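Long-range contacts in citrate synthase (Pyrobaculum aerophilum, PDB 2IBP), which probably catalyses the condensation of oxaloacetate with acetyl-CoA and water to give citrate and CoA in the tricarboxylic acid cycle: residues Asp197-Arg202 and Asp308-Phe313; His224-Leu230 and Trp383-Phe389; Gln16-Gly20 and Arg392-Ile396. All blocks are in the same frame, centred on the assembly; numbering follows the deposited sequence.

How the interactions relate
The three contacts differ in burial and chemistry. Interaction 1 lies at the surface, joins helix 198-210 to helix 297-313 by one leucine knob between two salt bridges, and includes Asp308 of a magnesium site. Interaction 2 is buried and relies on nearly straight hydrogen bonds to backbone carbonyls and a serine hydroxyl at the end of helix 218-227. Interaction 3, again at the surface, is covalent, a disulfide between N- and C-terminal segments. Its segment 392-396 follows 383-389 of interaction 2, and both contacts touch the second subunit. Interaction 1, on the opposite side of the chain's centre, touches no other chain of the assembly; its centre is about 42 Å from that of interaction 2.

Interaction 1 (Asp197-Arg202 and Asp308-Phe313); sequences DPLASR and DYVAKF
A knob-into-hole joint between two helices is built round Leu199, whose side chain enters a hole formed by Asp308, Tyr309, Lys312 and Phe313. The first turn of helix 198-210 thereby packs on the end of helix 297-313, with the local axes close to antiparallel at 159° and 10.4 Å apart. With CG anti to the backbone N, Leu199 sends CD2 deepest into the hole. Leu199 CD2 lies 3.4 Å from Lys312 CD, a close carbon-carbon contact in which the leucine and the lysine chain run alongside each other in opposing senses. Phe313 CE2, 3.9 Å from Leu199 CD2, and the Tyr309 ring, which Leu199 CG meets obliquely, line the aromatic part of the hole.

Polar groups close both ends. Asp197 is the N-cap of its helix: OD1 accepts from Leu199 N at 3.0 Å through its anti lone pair. Asp197 OD2 takes Lys312 NZ at 2.9 Å on the syn side, tilted from the carboxylate plane, so the two oxygens divide the work. Lys312 runs extended to CE, then bends at chi4 (-58°), which turns NZ toward that oxygen. The edge of the Phe313 ring also faces the carboxylate, with CZ 3.4 Å from Asp197 OD2.

At the other end, Arg202 NH2 donates to Asp308 OD2 at 2.9 Å with an N-H...O angle of 153°, the oxygen lying near the guanidinium plane. A water accepts from Arg202 NH1 and donates to the same OD2, giving that oxygen a second bond. A magnesium ion is about 4 Å from the Asp308 side chain, too far for direct coordination here, although Asp308 and Glu304 form a known magnesium site of this protein. The leucine knob makes this a knobs-into-holes contact between near-antiparallel helices of the largely helical citrate synthase fold.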
# COMPACT_ATOMS: atom_id res chain seq x y z
N ASP A 197 -18.66 28.60 10.98
CA ASP A 197 -19.51 29.49 10.21
C ASP A 197 -20.06 28.63 9.07
O ASP A 197 -19.35 27.77 8.52
CB ASP A 197 -18.69 30.65 9.65
CG ASP A 197 -19.53 31.69 8.97
OD1 ASP A 197 -20.11 31.41 7.90
OD2 ASP A 197 -19.55 32.84 9.45
N PRO A 198 -21.34 28.78 8.76
CA PRO A 198 -21.98 28.04 7.68
C PRO A 198 -21.20 28.04 6.36
O PRO A 198 -21.19 27.04 5.65
CB PRO A 198 -23.30 28.78 7.47
CG PRO A 198 -23.56 29.48 8.75
CD PRO A 198 -22.29 29.65 9.48
N LEU A 199 -20.61 29.17 6.01
CA LEU A 199 -19.86 29.29 4.78
C LEU A 199 -18.59 28.41 4.81
O LEU A 199 -18.26 27.77 3.82
CB LEU A 199 -19.52 30.75 4.53
CG LEU A 199 -18.84 31.13 3.22
CD1 LEU A 199 -19.54 30.54 2.02
CD2 LEU A 199 -18.80 32.67 3.16
N ALA A 200 -17.94 28.32 5.97
CA ALA A 200 -16.75 27.49 6.11
C ALA A 200 -17.15 26.01 5.99
O ALA A 200 -16.50 25.24 5.28
CB ALA A 200 -16.03 27.76 7.43
N SER A 201 -18.25 25.63 6.65
CA SER A 201 -18.75 24.25 6.56
C SER A 201 -19.10 23.89 5.13
O SER A 201 -18.87 22.77 4.69
CB SER A 201 -20.00 24.06 7.43
OG SER A 201 -19.67 24.27 8.79
N ARG A 202 -19.78 24.81 4.44
CA ARG A 202 -20.11 24.56 3.04
C ARG A 202 -18.86 24.29 2.22
O ARG A 202 -18.86 23.45 1.33
CB ARG A 202 -20.91 25.72 2.44
CG ARG A 202 -21.26 25.48 0.98
CD ARG A 202 -22.32 26.43 0.47
NE ARG A 202 -21.88 27.81 0.31
CZ ARG A 202 -21.41 28.34 -0.83
NH1 ARG A 202 -21.19 27.60 -1.91
NH2 ARG A 202 -21.12 29.63 -0.86
N ASP A 308 -17.09 33.44 -2.83
CA ASP A 308 -18.03 33.66 -1.73
C ASP A 308 -17.33 33.77 -0.40
O ASP A 308 -17.66 34.61 0.42
CB ASP A 308 -19.07 32.55 -1.66
CG ASP A 308 -20.00 32.54 -2.84
OD1 ASP A 308 -20.06 33.56 -3.57
OD2 ASP A 308 -20.67 31.51 -3.05
N TYR A 309 -16.35 32.90 -0.18
CA TYR A 309 -15.64 32.89 1.08
C TYR A 309 -14.91 34.21 1.32
O TYR A 309 -15.01 34.81 2.41
CB TYR A 309 -14.66 31.70 1.13
CG TYR A 309 -14.02 31.56 2.48
CD1 TYR A 309 -14.59 30.76 3.46
CD2 TYR A 309 -12.92 32.32 2.82
CE1 TYR A 309 -14.03 30.66 4.71
CE2 TYR A 309 -12.34 32.23 4.06
CZ TYR A 309 -12.91 31.41 5.01
OH TYR A 309 -12.35 31.31 6.26
N VAL A 310 -14.17 34.68 0.32
CA VAL A 310 -13.42 35.91 0.51
C VAL A 310 -14.33 37.14 0.49
O VAL A 310 -14.00 38.16 1.09
CB VAL A 310 -12.24 36.05 -0.47
CG1 VAL A 310 -11.29 34.87 -0.30
CG2 VAL A 310 -12.72 36.16 -1.89
N ALA A 311 -15.50 37.03 -0.15
CA ALA A 311 -16.46 38.14 -0.13
C ALA A 311 -16.91 38.34 1.32
O ALA A 311 -17.06 39.48 1.78
CB ALA A 311 -17.63 37.85 -1.03
N LYS A 312 -17.09 37.24 2.06
CA LYS A 312 -17.51 37.33 3.44
C LYS A 312 -16.39 37.62 4.43
O LYS A 312 -16.52 38.51 5.26
CB LYS A 312 -18.23 36.05 3.88
CG LYS A 312 -18.74 36.13 5.32
CD LYS A 312 -19.50 34.88 5.71
CE LYS A 312 -20.24 35.06 7.03
NZ LYS A 312 -19.36 35.42 8.17
N PHE A 313 -15.30 36.87 4.34
CA PHE A 313 -14.22 36.97 5.31
C PHE A 313 -13.04 37.83 4.88
O PHE A 313 -12.11 38.02 5.66
CB PHE A 313 -13.72 35.59 5.68
CG PHE A 313 -14.76 34.73 6.31
CD1 PHE A 313 -15.16 34.97 7.62
CD2 PHE A 313 -15.37 33.70 5.61
CE1 PHE A 313 -16.14 34.21 8.22
CE2 PHE A 313 -16.34 32.91 6.22
CZ PHE A 313 -16.73 33.18 7.51
O HOH W 1 -20.59 28.89 -4.38

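Interaction 2 (His224-Leu230 and Trp383-Phe389); sequences HVVASTL and WENNRIF
Ala227 O is gripped by two donors that reach it from opposite faces of its carbonyl plane. Trp383 NE1 donates to Ala227 O across the contact at 2.9 Å, nearly straight at 173° and within the indole plane, while Leu230 N makes one of the bonds of the Schellman motif that follows helix 218-227. The next carbonyl takes a single hydrogen bond across the contact: Asn386 ND2 donates to Ser228 O at 2.9 Å and 175°, arriving above the carbonyl plane. Asn386 OD1, buried here, has no partner in the model.

Ser228 OG relays between the segments. A chi1 of 77° places it between backbone N and carbonyl carbon, where Ser228 OG donates to Val225 O at 2.7 Å and accepts from Phe389 N at 3.1 Å. The Phe389 ring turns its edge to that hydroxyl, CD2 being 3.3 Å from Ser228 OG, and one face to Val225 CG2. Leu230 CD2, 3.7 Å from Trp383 NE1, packs beside the indole and the Asn386 amide.

A phenylalanine in place of Trp383 would probably leave Ala227 O without its donor across the contact and open a gap beside Leu230.

Around this joint, Trp383 packs on Leu130 and Leu134 of helix 125-135 and on Leu233 of helix 233-244; Tyr382, ending helix 363-382, meets the rings of His224 and Phe389, and Thr229 OG1 hydrogen-bonds to Ala243 O of the second subunit.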
# COMPACT_ATOMS: atom_id res chain seq x y z
N HIS A 224 -6.29 -1.11 -4.43
CA HIS A 224 -6.62 -2.31 -5.22
C HIS A 224 -5.61 -3.41 -5.00
O HIS A 224 -5.96 -4.58 -4.91
CB HIS A 224 -6.65 -2.03 -6.72
CG HIS A 224 -7.92 -1.41 -7.20
ND1 HIS A 224 -8.15 -0.05 -7.17
CD2 HIS A 224 -9.00 -1.96 -7.80
CE1 HIS A 224 -9.32 0.20 -7.73
NE2 HIS A 224 -9.86 -0.94 -8.11
N VAL A 225 -4.33 -3.05 -5.03
CA VAL A 225 -3.29 -4.08 -4.92
C VAL A 225 -3.38 -4.79 -3.57
O VAL A 225 -3.30 -6.01 -3.48
CB VAL A 225 -1.90 -3.47 -5.15
CG1 VAL A 225 -0.80 -4.53 -4.87
CG2 VAL A 225 -1.79 -2.98 -6.58
N VAL A 226 -3.54 -4.01 -2.51
CA VAL A 226 -3.67 -4.55 -1.18
C VAL A 226 -4.95 -5.35 -1.07
O VAL A 226 -4.94 -6.49 -0.63
CB VAL A 226 -3.60 -3.44 -0.12
CG1 VAL A 226 -4.01 -3.97 1.25
CG2 VAL A 226 -2.20 -2.83 -0.09
N ALA A 227 -6.06 -4.79 -1.54
CA ALA A 227 -7.33 -5.50 -1.45
C ALA A 227 -7.33 -6.78 -2.27
O ALA A 227 -8.03 -7.74 -1.92
CB ALA A 227 -8.47 -4.61 -1.89
N SER A 228 -6.49 -6.84 -3.30
CA SER A 228 -6.49 -7.99 -4.21
C SER A 228 -6.02 -9.29 -3.54
O SER A 228 -6.29 -10.38 -4.05
CB SER A 228 -5.67 -7.75 -5.47
OG SER A 228 -4.28 -7.85 -5.22
N THR A 229 -5.32 -9.16 -2.41
CA THR A 229 -4.86 -10.30 -1.63
C THR A 229 -5.92 -10.71 -0.60
O THR A 229 -5.70 -11.62 0.20
CB THR A 229 -3.60 -9.98 -0.83
OG1 THR A 229 -3.89 -9.01 0.19
CG2 THR A 229 -2.49 -9.47 -1.72
N LEU A 230 -7.03 -9.99 -0.63
CA LEU A 230 -8.12 -10.13 0.32
C LEU A 230 -7.76 -9.59 1.69
O LEU A 230 -8.40 -9.93 2.70
CB LEU A 230 -8.69 -11.54 0.38
CG LEU A 230 -9.31 -12.01 -0.95
CD1 LEU A 230 -9.97 -13.37 -0.71
CD2 LEU A 230 -10.31 -11.03 -1.51
N TRP A 383 -13.68 -6.41 -5.47
CA TRP A 383 -14.04 -7.65 -4.78
C TRP A 383 -15.24 -8.38 -5.38
O TRP A 383 -15.53 -9.52 -4.99
CB TRP A 383 -14.26 -7.42 -3.30
CG TRP A 383 -13.00 -7.25 -2.51
CD1 TRP A 383 -11.72 -7.50 -2.91
CD2 TRP A 383 -12.93 -7.04 -1.09
NE1 TRP A 383 -10.86 -7.35 -1.87
CE2 TRP A 383 -11.57 -7.09 -0.73
CE3 TRP A 383 -13.89 -6.77 -0.10
CZ2 TRP A 383 -11.14 -6.91 0.58
CZ3 TRP A 383 -13.46 -6.59 1.20
CH2 TRP A 383 -12.09 -6.66 1.53
N GLU A 384 -15.98 -7.72 -6.27
CA GLU A 384 -17.06 -8.42 -6.99
C GLU A 384 -16.47 -9.42 -7.99
O GLU A 384 -17.17 -10.31 -8.46
CB GLU A 384 -17.97 -7.43 -7.71
CG GLU A 384 -18.83 -6.64 -6.75
CD GLU A 384 -19.80 -7.53 -5.99
OE1 GLU A 384 -20.70 -8.12 -6.63
OE2 GLU A 384 -19.67 -7.65 -4.75
N ASN A 385 -15.20 -9.26 -8.35
CA ASN A 385 -14.53 -10.20 -9.23
C ASN A 385 -13.04 -10.05 -8.94
O ASN A 385 -12.30 -9.50 -9.74
CB ASN A 385 -14.80 -9.93 -10.71
CG ASN A 385 -14.27 -11.05 -11.60
OD1 ASN A 385 -13.96 -12.14 -11.12
ND2 ASN A 385 -14.24 -10.80 -12.91
N ASN A 386 -12.66 -10.49 -7.76
CA ASN A 386 -11.30 -10.28 -7.31
C ASN A 386 -10.30 -11.16 -8.02
O ASN A 386 -10.58 -12.32 -8.32
CB ASN A 386 -11.17 -10.57 -5.82
CG ASN A 386 -9.81 -10.17 -5.28
OD1 ASN A 386 -9.49 -8.99 -5.24
ND2 ASN A 386 -9.00 -11.15 -4.92
N ARG A 387 -9.13 -10.59 -8.28
CA ARG A 387 -8.01 -11.37 -8.76
C ARG A 387 -6.77 -10.75 -8.15
O ARG A 387 -6.53 -9.56 -8.32
CB ARG A 387 -7.88 -11.36 -10.28
CG ARG A 387 -6.73 -12.22 -10.82
CD ARG A 387 -7.00 -13.69 -10.54
NE ARG A 387 -6.09 -14.59 -11.25
CZ ARG A 387 -6.34 -15.12 -12.45
NH1 ARG A 387 -7.45 -14.82 -13.11
NH2 ARG A 387 -5.46 -15.95 -13.00
N ILE A 388 -5.94 -11.54 -7.49
CA ILE A 388 -4.71 -11.01 -6.92
C ILE A 388 -3.82 -10.47 -8.04
O ILE A 388 -3.70 -11.06 -9.11
CB ILE A 388 -3.98 -12.08 -6.12
CG1 ILE A 388 -2.78 -11.48 -5.38
CG2 ILE A 388 -3.60 -13.24 -7.01
CD1 ILE A 388 -2.20 -12.41 -4.35
N PHE A 389 -3.21 -9.32 -7.79
CA PHE A 389 -2.28 -8.74 -8.76
C PHE A 389 -1.01 -9.57 -8.82
O PHE A 389 -0.44 -9.93 -7.78
CB PHE A 389 -2.02 -7.27 -8.50
CG PHE A 389 -3.16 -6.38 -8.91
CD1 PHE A 389 -3.27 -5.93 -10.22
CD2 PHE A 389 -4.18 -6.12 -8.04
CE1 PHE A 389 -4.35 -5.13 -10.61
CE2 PHE A 389 -5.27 -5.36 -8.43
CZ PHE A 389 -5.35 -4.87 -9.70

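Interaction 3 (Gln16-Gly20 and Arg392-Ile396); sequences QSPCG and RACYI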
# COMPACT_ATOMS: atom_id res chain seq x y z
N GLN A 16 11.61 -1.98 -23.94
CA GLN A 16 11.70 -3.37 -24.34
C GLN A 16 12.59 -4.13 -23.38
O GLN A 16 13.42 -3.56 -22.67
CB GLN A 16 12.11 -3.53 -25.81
CG GLN A 16 13.12 -2.53 -26.31
CD GLN A 16 13.32 -2.61 -27.81
OE1 GLN A 16 12.96 -3.60 -28.45
NE2 GLN A 16 13.90 -1.56 -28.38
N SER A 17 12.35 -5.43 -23.28
CA SER A 17 13.09 -6.24 -22.35
C SER A 17 13.15 -7.66 -22.86
O SER A 17 12.42 -8.04 -23.78
CB SER A 17 12.40 -6.22 -20.97
OG SER A 17 11.32 -7.14 -20.95
N PRO A 18 14.06 -8.44 -22.29
CA PRO A 18 14.16 -9.84 -22.68
C PRO A 18 12.85 -10.61 -22.52
O PRO A 18 12.66 -11.63 -23.18
CB PRO A 18 15.21 -10.39 -21.72
CG PRO A 18 16.07 -9.24 -21.42
CD PRO A 18 15.14 -8.06 -21.36
N CYS A 19 11.96 -10.13 -21.65
CA CYS A 19 10.71 -10.83 -21.34
C CYS A 19 9.50 -10.26 -22.06
O CYS A 19 8.39 -10.80 -21.94
CB CYS A 19 10.47 -10.73 -19.83
SG CYS A 19 11.90 -11.22 -18.83
N GLY A 20 9.70 -9.16 -22.78
CA GLY A 20 8.62 -8.49 -23.50
C GLY A 20 8.54 -7.00 -23.19
O GLY A 20 9.39 -6.45 -22.50
N ARG A 392 5.10 -8.79 -13.02
CA ARG A 392 6.42 -9.38 -12.93
C ARG A 392 7.46 -8.40 -13.37
O ARG A 392 7.16 -7.30 -13.84
CB ARG A 392 6.49 -10.67 -13.74
CG ARG A 392 6.35 -10.51 -15.22
CD ARG A 392 6.21 -11.88 -15.87
NE ARG A 392 6.08 -11.80 -17.32
CZ ARG A 392 7.06 -12.05 -18.19
NH1 ARG A 392 8.26 -12.44 -17.77
NH2 ARG A 392 6.82 -11.94 -19.48
N ALA A 393 8.71 -8.76 -13.13
CA ALA A 393 9.83 -7.94 -13.54
C ALA A 393 10.69 -8.86 -14.38
O ALA A 393 10.63 -10.08 -14.26
CB ALA A 393 10.61 -7.42 -12.36
N CYS A 394 11.48 -8.26 -15.26
CA CYS A 394 12.36 -9.02 -16.14
C CYS A 394 13.80 -8.87 -15.69
O CYS A 394 14.31 -7.77 -15.62
CB CYS A 394 12.21 -8.49 -17.57
SG CYS A 394 13.10 -9.56 -18.73
N TYR A 395 14.43 -9.99 -15.36
CA TYR A 395 15.81 -9.94 -14.91
C TYR A 395 16.80 -9.67 -16.03
O TYR A 395 16.75 -10.30 -17.11
CB TYR A 395 16.20 -11.23 -14.20
CG TYR A 395 17.59 -11.24 -13.65
CD1 TYR A 395 17.87 -10.67 -12.41
CD2 TYR A 395 18.63 -11.90 -14.31
CE1 TYR A 395 19.13 -10.74 -11.84
CE2 TYR A 395 19.90 -11.95 -13.77
CZ TYR A 395 20.14 -11.38 -12.52
OH TYR A 395 21.40 -11.41 -11.95
N ILE A 396 17.66 -8.70 -15.76
CA ILE A 396 18.78 -8.37 -16.63
C ILE A 396 20.01 -8.28 -15.74
O ILE A 396 20.11 -7.45 -14.84
CB ILE A 396 18.57 -7.05 -17.38
CG1 ILE A 396 17.30 -7.12 -18.23
CG2 ILE A 396 19.81 -6.78 -18.24
CD1 ILE A 396 17.08 -5.89 -19.12
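The tight part of this contact is the disulfide, Cys19 SG to Cys394 SG at 2.1 Å with a chi3 of 75°, and Cys394 is buried; the loose, solvent side is formed by the exposed Pro18 and Ile396. Cys394 SG stands anti to its own backbone N (chi1 -172°), which sends it out from strand 392-395 to the turn at Ser17-Gly20. That turn holds its own shape: Ser17 OG donates to Gly20 O at 2.6 Å, in the carbonyl plane, and accepts from Cys19 N at 3.1 Å, an ST turn.

On the solvent side Pro18 CD rests 3.7 Å from Cys394 SG and 3.7 Å from Ile396 CD1, the proline ring and the isoleucine chain lying roughly perpendicular. On the other flank Arg392 NH2 makes only a weak, bent bond to Cys19 O (3.1 Å, 130°); its NE is held more firmly by Asp28 O of the second subunit.

Strand 392-395 also pairs in a parallel ladder with a strand of that subunit. A disulfide between residues 375 apart closes nearly the whole chain into a ring, which fits the catenane described for this homodimer, whose two chains are topologically interlinked.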